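Local coordinates for beta-lactamase-like protein (Koribacter versatilis, PDB 6B9V) that probably cleaves the diphosphate of reactive FAD photoproducts, as a metallo-beta-lactamase-like hydrolase of the PhnP family with a manganese pair, at residues A[153-165]-A[176-190]. Residues are numbered along the deposited sequence; the frame is centred on the assembly and turned at random.
Sequences FIPVPVIHGETEI and LTDFSSIPDASMEML. With MN (manganese (II) ion), chain D; MN (manganese (II) ion), chain C.
Ile159 O takes two backbone N-H groups in its carbonyl plane, from Ser180 N at 2.7 Å and, by a longer bond, from Ser181 N at 3.2 Å. Ile159 N returns a nearly straight bond to Ser181 O (165° at the hydrogen); with Ser180 and Ser181 both facing Ile159, this is a classic beta bulge. Ser180 OG accepts from Gly161 N at 2.9 Å and shares a water with Ser181 OG. Two residues earlier in the strand, Pro157 O receives Ser186 OG on a lone pair at 2.6 Å, tying helix 184-187 to it. Apolar contacts add to this: Val158 CG1 meets Leu176 CD2 (3.5 Å), and Met189, bent at its last torsion (chi3 72°), brings CE 3.5 Å from Ile154 CG2. At the other end the His160 ring lies with Asp178 CB over its centre, 3.6 Å from the centroid, a CH-pi contact. His160 NE2 binds one manganese at 2.2 Å, and its ND1 is held by Thr208 O. Asp178 OD1 bridges both manganese ions; His78 and His80 complete the protein ligands of the first, and Asp82, His83 and His231 those of the second, the dinuclear centre characteristic of the metallo-beta-lactamase fold.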
ATOM      1  N   PHE A 153      -0.743  15.004  23.480  1.00 25.12           N
ATOM      2  CA  PHE A 153      -1.107  13.635  23.144  1.00 21.85           C
ATOM      3  C   PHE A 153      -0.519  12.701  24.197  1.00 25.33           C
ATOM      4  O   PHE A 153       0.691  12.525  24.279  1.00 28.15           O
ATOM      5  CB  PHE A 153      -0.600  13.261  21.747  1.00 23.37           C
ATOM      6  CG  PHE A 153      -1.448  13.791  20.630  1.00 24.69           C
ATOM      7  CD1 PHE A 153      -1.505  15.148  20.364  1.00 25.71           C
ATOM      8  CD2 PHE A 153      -2.171  12.924  19.822  1.00 24.13           C
ATOM      9  CE1 PHE A 153      -2.290  15.633  19.319  1.00 25.44           C
ATOM     10  CE2 PHE A 153      -2.959  13.403  18.784  1.00 23.04           C
ATOM     11  CZ  PHE A 153      -3.016  14.761  18.535  1.00 26.55           C
ATOM     12  N   ILE A 154      -1.379  12.111  25.009  1.00 22.19           N
ATOM     13  CA  ILE A 154      -0.943  11.297  26.141  1.00 23.13           C
ATOM     14  C   ILE A 154      -0.874   9.838  25.715  1.00 18.46           C
ATOM     15  O   ILE A 154      -1.874   9.285  25.285  1.00 22.47           O
ATOM     16  CB  ILE A 154      -1.912  11.449  27.333  1.00 19.11           C
ATOM     17  CG1 ILE A 154      -2.163  12.934  27.617  1.00 26.75           C
ATOM     18  CG2 ILE A 154      -1.368  10.737  28.565  1.00 24.14           C
ATOM     19  CD1 ILE A 154      -3.406  13.193  28.426  1.00 33.23           C
ATOM     20  N   PRO A 155       0.309   9.217  25.819  1.00 19.99           N
ATOM     21  CA  PRO A 155       0.406   7.783  25.519  1.00 17.65           C
ATOM     22  C   PRO A 155      -0.331   6.969  26.582  1.00 20.56           C
ATOM     23  O   PRO A 155      -0.189   7.229  27.781  1.00 24.66           O
ATOM     24  CB  PRO A 155       1.917   7.503  25.557  1.00 23.87           C
ATOM     25  CG  PRO A 155       2.578   8.871  25.494  1.00 29.31           C
ATOM     26  CD  PRO A 155       1.615   9.791  26.186  1.00 26.81           C
ATOM     27  N   VAL A 156      -1.114   6.004  26.126  1.00 20.18           N
ATOM     28  CA  VAL A 156      -1.894   5.139  26.990  1.00 23.56           C
ATOM     29  C   VAL A 156      -1.454   3.706  26.753  1.00 18.33           C
ATOM     30  O   VAL A 156      -1.737   3.146  25.699  1.00 16.91           O
ATOM     31  CB  VAL A 156      -3.403   5.266  26.712  1.00 22.73           C
ATOM     32  CG1 VAL A 156      -4.206   4.322  27.637  1.00 17.38           C
ATOM     33  CG2 VAL A 156      -3.849   6.712  26.888  1.00 21.36           C
ATOM     34  N   PRO A 157      -0.728   3.123  27.709  1.00 19.46           N
ATOM     35  CA  PRO A 157      -0.256   1.752  27.486  1.00 18.54           C
ATOM     36  C   PRO A 157      -1.408   0.772  27.339  1.00 23.02           C
ATOM     37  O   PRO A 157      -2.326   0.796  28.158  1.00 20.40           O
ATOM     38  CB  PRO A 157       0.565   1.450  28.742  1.00 21.57           C
ATOM     39  CG  PRO A 157       0.956   2.835  29.297  1.00 23.91           C
ATOM     40  CD  PRO A 157      -0.207   3.713  28.959  1.00 21.43           C
ATOM     41  N   VAL A 158      -1.371  -0.051  26.294  1.00 19.09           N
ATOM     42  CA  VAL A 158      -2.287  -1.180  26.188  1.00 20.73           C
ATOM     43  C   VAL A 158      -1.480  -2.444  25.855  1.00 23.06           C
ATOM     44  O   VAL A 158      -0.322  -2.356  25.433  1.00 21.35           O
ATOM     45  CB  VAL A 158      -3.402  -0.944  25.132  1.00 19.46           C
ATOM     46  CG1 VAL A 158      -4.261   0.276  25.520  1.00 17.02           C
ATOM     47  CG2 VAL A 158      -2.837  -0.752  23.714  1.00 19.11           C
ATOM     48  N   ILE A 159      -2.090  -3.609  26.064  1.00 18.53           N
ATOM     49  CA  ILE A 159      -1.406  -4.881  25.854  1.00 20.73           C
ATOM     50  C   ILE A 159      -1.937  -5.575  24.594  1.00 22.21           C
ATOM     51  O   ILE A 159      -3.126  -5.845  24.478  1.00 20.92           O
ATOM     52  CB  ILE A 159      -1.563  -5.795  27.074  1.00 18.32           C
ATOM     53  CG1 ILE A 159      -0.985  -5.107  28.311  1.00 25.56           C
ATOM     54  CG2 ILE A 159      -0.870  -7.141  26.833  1.00 21.86           C
ATOM     55  CD1 ILE A 159       0.495  -4.768  28.176  1.00 28.25           C
ATOM     56  N   HIS A 160      -1.023  -5.833  23.659  1.00 20.88           N
ATOM     57  CA  HIS A 160      -1.295  -6.377  22.330  1.00 18.31           C
ATOM     58  C   HIS A 160      -0.723  -7.788  22.384  1.00 18.57           C
ATOM     59  O   HIS A 160       0.444  -8.012  22.047  1.00 22.35           O
ATOM     60  CB  HIS A 160      -0.624  -5.494  21.256  1.00 16.77           C
ATOM     61  CG  HIS A 160      -0.967  -5.831  19.828  1.00 21.15           C
ATOM     62  ND1 HIS A 160      -2.060  -6.583  19.469  1.00 16.81           N
ATOM     63  CD2 HIS A 160      -0.370  -5.444  18.669  1.00 18.20           C
ATOM     64  CE1 HIS A 160      -2.116  -6.671  18.142  1.00 15.71           C
ATOM     65  NE2 HIS A 160      -1.105  -5.997  17.638  1.00 16.31           N
ATOM     66  N   GLY A 161      -1.532  -8.709  22.909  1.00 16.82           N
ATOM     67  CA  GLY A 161      -1.104 -10.074  23.195  1.00 21.76           C
ATOM     68  C   GLY A 161      -0.305 -10.157  24.484  1.00 29.21           C
ATOM     69  O   GLY A 161      -0.858 -10.292  25.570  1.00 26.46           O
ATOM     70  N   GLU A 162       1.013 -10.108  24.362  1.00 24.35           N
ATOM     71  CA  GLU A 162       1.855  -9.866  25.526  1.00 31.41           C
ATOM     72  C   GLU A 162       2.823  -8.697  25.295  1.00 34.38           C
ATOM     73  O   GLU A 162       3.709  -8.456  26.118  1.00 35.28           O
ATOM     74  CB  GLU A 162       2.629 -11.134  25.902  1.00 37.99           C
ATOM     75  CG  GLU A 162       3.537 -11.657  24.811  1.00 47.92           C
ATOM     76  CD  GLU A 162       4.112 -13.022  25.148  1.00 57.66           C
ATOM     77  OE1 GLU A 162       3.925 -13.477  26.301  1.00 57.37           O
ATOM     78  OE2 GLU A 162       4.742 -13.639  24.261  1.00 64.85           O
ATOM     79  N   THR A 163       2.648  -7.967  24.190  1.00 29.35           N
ATOM     80  CA  THR A 163       3.524  -6.827  23.897  1.00 27.32           C
ATOM     81  C   THR A 163       2.871  -5.505  24.305  1.00 28.65           C
ATOM     82  O   THR A 163       1.755  -5.250  23.901  1.00 25.83           O
ATOM     83  CB  THR A 163       3.861  -6.769  22.390  1.00 37.03           C
ATOM     84  OG1 THR A 163       4.505  -7.987  21.995  1.00 42.57           O
ATOM     85  CG2 THR A 163       4.757  -5.569  22.060  1.00 34.84           C
ATOM     86  N   GLU A 164       3.543  -4.659  25.086  1.00 24.65           N
ATOM     87  CA  GLU A 164       2.957  -3.344  25.411  1.00 24.87           C
ATOM     88  C   GLU A 164       3.116  -2.379  24.230  1.00 21.65           C
ATOM     89  O   GLU A 164       4.210  -2.223  23.698  1.00 25.42           O
ATOM     90  CB  GLU A 164       3.586  -2.732  26.666  1.00 28.36           C
ATOM     91  CG  GLU A 164       2.983  -1.362  27.030  1.00 33.37           C
ATOM     92  CD  GLU A 164       3.672  -0.683  28.207  1.00 40.36           C
ATOM     93  OE1 GLU A 164       3.396  -1.060  29.362  1.00 45.59           O
ATOM     94  OE2 GLU A 164       4.478   0.240  27.977  1.00 45.90           O
ATOM     95  N   ILE A 165       2.017  -1.753  23.816  1.00 16.94           N
ATOM     96  CA  ILE A 165       2.036  -0.732  22.759  1.00 16.96           C
ATOM     97  C   ILE A 165       1.271   0.490  23.281  1.00 19.03           C
ATOM     98  O   ILE A 165       0.840   0.499  24.436  1.00 21.88           O
ATOM     99  CB  ILE A 165       1.406  -1.233  21.425  1.00 16.91           C
ATOM    100  CG1 ILE A 165      -0.101  -1.441  21.568  1.00 16.99           C
ATOM    101  CG2 ILE A 165       2.090  -2.522  20.964  1.00 16.17           C
ATOM    102  CD1 ILE A 165      -0.845  -1.521  20.211  1.00 18.32           C
ATOM    103  N   LEU A 176      -7.533   3.869  20.672  1.00 13.42           N
ATOM    104  CA  LEU A 176      -6.868   2.656  21.149  1.00 15.02           C
ATOM    105  C   LEU A 176      -7.121   1.494  20.209  1.00 20.88           C
ATOM    106  O   LEU A 176      -8.225   0.964  20.168  1.00 25.66           O
ATOM    107  CB  LEU A 176      -7.365   2.252  22.539  1.00 20.15           C
ATOM    108  CG  LEU A 176      -6.727   2.895  23.769  1.00 18.90           C
ATOM    109  CD1 LEU A 176      -7.081   4.349  23.866  1.00 26.11           C
ATOM    110  CD2 LEU A 176      -7.206   2.130  24.999  1.00 32.27           C
ATOM    111  N   THR A 177      -6.105   1.067  19.486  1.00 16.04           N
ATOM    112  CA  THR A 177      -6.290  -0.055  18.565  1.00 16.67           C
ATOM    113  C   THR A 177      -5.323  -1.176  18.922  1.00 15.14           C
ATOM    114  O   THR A 177      -4.388  -0.957  19.699  1.00 15.70           O
ATOM    115  CB  THR A 177      -6.093   0.389  17.098  1.00 20.87           C
ATOM    116  OG1 THR A 177      -6.386  -0.711  16.226  1.00 18.45           O
ATOM    117  CG2 THR A 177      -4.658   0.885  16.860  1.00 14.22           C
ATOM    118  N   ASP A 178      -5.559  -2.373  18.370  1.00 11.90           N
ATOM    119  CA  ASP A 178      -4.641  -3.504  18.537  1.00 16.39           C
ATOM    120  C   ASP A 178      -4.347  -3.816  20.005  1.00 21.49           C
ATOM    121  O   ASP A 178      -3.189  -3.813  20.439  1.00 18.24           O
ATOM    122  CB  ASP A 178      -3.319  -3.250  17.800  1.00 15.58           C
ATOM    123  CG  ASP A 178      -3.481  -3.224  16.274  1.00 15.04           C
ATOM    124  OD1 ASP A 178      -2.969  -4.137  15.588  1.00 15.71           O
ATOM    125  OD2 ASP A 178      -4.120  -2.291  15.780  1.00 16.09           O
ATOM    126  N   PHE A 179      -5.385  -4.068  20.787  1.00 15.53           N
ATOM    127  CA  PHE A 179      -5.141  -4.538  22.145  1.00 17.07           C
ATOM    128  C   PHE A 179      -5.978  -5.759  22.414  1.00 15.31           C
ATOM    129  O   PHE A 179      -7.077  -5.912  21.844  1.00 15.18           O
ATOM    130  CB  PHE A 179      -5.451  -3.459  23.200  1.00 16.86           C
ATOM    131  CG  PHE A 179      -6.909  -3.090  23.285  1.00 16.84           C
ATOM    132  CD1 PHE A 179      -7.788  -3.827  24.073  1.00 17.65           C
ATOM    133  CD2 PHE A 179      -7.398  -1.995  22.585  1.00 21.60           C
ATOM    134  CE1 PHE A 179      -9.139  -3.493  24.139  1.00 16.62           C
ATOM    135  CE2 PHE A 179      -8.744  -1.642  22.657  1.00 18.41           C
ATOM    136  CZ  PHE A 179      -9.620  -2.404  23.422  1.00 16.13           C
ATOM    137  N   SER A 180      -5.447  -6.608  23.282  1.00 17.03           N
ATOM    138  CA  SER A 180      -6.207  -7.713  23.852  1.00 22.75           C
ATOM    139  C   SER A 180      -6.623  -7.354  25.274  1.00 18.52           C
ATOM    140  O   SER A 180      -7.588  -7.901  25.795  1.00 21.62           O
ATOM    141  CB  SER A 180      -5.397  -9.011  23.822  1.00 19.89           C
ATOM    142  OG  SER A 180      -4.085  -8.846  24.341  1.00 22.17           O
ATOM    143  N   SER A 181      -5.905  -6.434  25.908  1.00 18.53           N
ATOM    144  CA  SER A 181      -6.329  -5.969  27.237  1.00 20.43           C
ATOM    145  C   SER A 181      -5.780  -4.579  27.554  1.00 22.66           C
ATOM    146  O   SER A 181      -4.821  -4.102  26.924  1.00 18.92           O
ATOM    147  CB  SER A 181      -5.915  -6.961  28.333  1.00 26.59           C
ATOM    148  OG  SER A 181      -4.506  -7.042  28.482  1.00 23.37           O
ATOM    149  N   ILE A 182      -6.428  -3.927  28.512  1.00 20.86           N
ATOM    150  CA  ILE A 182      -6.052  -2.593  28.940  1.00 21.50           C
ATOM    151  C   ILE A 182      -5.811  -2.610  30.439  1.00 24.92           C
ATOM    152  O   ILE A 182      -6.723  -2.924  31.221  1.00 23.63           O
ATOM    153  CB  ILE A 182      -7.137  -1.558  28.592  1.00 23.30           C
ATOM    154  CG1 ILE A 182      -7.461  -1.591  27.093  1.00 21.32           C
ATOM    155  CG2 ILE A 182      -6.687  -0.159  29.002  1.00 17.90           C
ATOM    156  CD1 ILE A 182      -8.670  -0.749  26.710  1.00 23.36           C
ATOM    157  N   PRO A 183      -4.574  -2.293  30.851  1.00 24.76           N
ATOM    158  CA  PRO A 183      -4.197  -2.291  32.270  1.00 27.00           C
ATOM    159  C   PRO A 183      -5.097  -1.369  33.102  1.00 23.02           C
ATOM    160  O   PRO A 183      -5.652  -0.407  32.563  1.00 21.37           O
ATOM    161  CB  PRO A 183      -2.757  -1.772  32.254  1.00 27.95           C
ATOM    162  CG  PRO A 183      -2.259  -2.052  30.852  1.00 27.19           C
ATOM    163  CD  PRO A 183      -3.460  -1.892  29.972  1.00 23.06           C
ATOM    164  N   ASP A 184      -5.242  -1.660  34.389  1.00 24.28           N
ATOM    165  CA  ASP A 184      -6.095  -0.841  35.263  1.00 31.98           C
ATOM    166  C   ASP A 184      -5.709   0.638  35.219  1.00 25.73           C
ATOM    167  O   ASP A 184      -6.567   1.540  35.079  1.00 28.31           O
ATOM    168  CB  ASP A 184      -6.028  -1.347  36.713  1.00 34.33           C
ATOM    169  CG  ASP A 184      -6.641  -2.726  36.882  1.00 42.14           C
ATOM    170  OD1 ASP A 184      -7.377  -3.175  35.974  1.00 39.14           O
ATOM    171  OD2 ASP A 184      -6.395  -3.360  37.929  1.00 49.81           O
ATOM    172  N   ALA A 185      -4.407   0.883  35.333  1.00 25.79           N
ATOM    173  CA  ALA A 185      -3.897   2.241  35.361  1.00 32.92           C
ATOM    174  C   ALA A 185      -4.266   2.964  34.070  1.00 29.04           C
ATOM    175  O   ALA A 185      -4.523   4.167  34.085  1.00 24.96           O
ATOM    176  CB  ALA A 185      -2.373   2.250  35.593  1.00 30.24           C
ATOM    177  N   SER A 186      -4.329   2.236  32.954  1.00 22.75           N
ATOM    178  CA  SER A 186      -4.741   2.854  31.698  1.00 22.92           C
ATOM    179  C   SER A 186      -6.252   3.084  31.632  1.00 19.25           C
ATOM    180  O   SER A 186      -6.709   4.064  31.033  1.00 20.75           O
ATOM    181  CB  SER A 186      -4.300   2.012  30.482  1.00 19.08           C
ATOM    182  OG  SER A 186      -2.892   1.990  30.358  1.00 20.71           O
ATOM    183  N   MET A 187      -7.029   2.189  32.234  1.00 21.33           N
ATOM    184  CA  MET A 187      -8.472   2.371  32.259  1.00 22.68           C
ATOM    185  C   MET A 187      -8.783   3.679  32.967  1.00 24.50           C
ATOM    186  O   MET A 187      -9.712   4.406  32.582  1.00 23.80           O
ATOM    187  CB  MET A 187      -9.171   1.208  32.957  1.00 25.62           C
ATOM    188  CG  MET A 187      -9.121  -0.092  32.175  1.00 22.99           C
ATOM    189  SD  MET A 187     -10.255  -0.095  30.790  1.00 23.51           S
ATOM    190  CE  MET A 187     -11.825  -0.308  31.639  1.00 22.22           C
ATOM    191  N   GLU A 188      -7.982   3.985  33.985  1.00 24.45           N
ATOM    192  CA  GLU A 188      -8.212   5.198  34.770  1.00 31.33           C
ATOM    193  C   GLU A 188      -7.913   6.478  33.998  1.00 27.84           C
ATOM    194  O   GLU A 188      -8.364   7.550  34.392  1.00 29.05           O
ATOM    195  CB  GLU A 188      -7.384   5.162  36.053  1.00 25.70           C
ATOM    196  CG  GLU A 188      -7.964   4.208  37.089  1.00 39.15           C
ATOM    197  CD  GLU A 188      -9.466   4.404  37.281  1.00 51.03           C
ATOM    198  OE1 GLU A 188      -9.897   5.558  37.502  1.00 60.39           O
ATOM    199  OE2 GLU A 188     -10.222   3.408  37.199  1.00 46.35           O
ATOM    200  N   MET A 189      -7.167   6.355  32.902  1.00 20.89           N
ATOM    201  CA  MET A 189      -6.791   7.497  32.062  1.00 25.66           C
ATOM    202  C   MET A 189      -7.854   7.806  31.011  1.00 22.87           C
ATOM    203  O   MET A 189      -7.760   8.804  30.293  1.00 23.98           O
ATOM    204  CB  MET A 189      -5.455   7.230  31.342  1.00 21.49           C
ATOM    205  CG  MET A 189      -4.258   6.953  32.263  1.00 28.18           C
ATOM    206  SD  MET A 189      -2.810   6.456  31.297  1.00 34.80           S
ATOM    207  CE  MET A 189      -2.377   8.007  30.529  1.00 30.51           C
ATOM    208  N   LEU A 190      -8.846   6.930  30.895  1.00 19.71           N
ATOM    209  CA  LEU A 190      -9.742   6.960  29.746  1.00 20.49           C
ATOM    210  C   LEU A 190     -11.178   7.334  30.100  1.00 21.23           C
ATOM    211  O   LEU A 190     -12.093   7.064  29.334  1.00 21.61           O
ATOM    212  CB  LEU A 190      -9.726   5.596  29.052  1.00 19.01           C
ATOM    213  CG  LEU A 190      -8.414   5.235  28.354  1.00 21.63           C
ATOM    214  CD1 LEU A 190      -8.488   3.795  27.845  1.00 25.47           C
ATOM    215  CD2 LEU A 190      -8.135   6.196  27.204  1.00 19.54           C
TER
HETATM  216 MN    MN D 302      -0.755  -5.080  15.621  1.00 16.40          MN
HETATM  217 MN    MN C 301      -3.195  -3.908  13.413  1.00 14.95          MN
HETATM  218  O   HOH W   1      -3.879  -9.280  27.010  1.00 32.53           O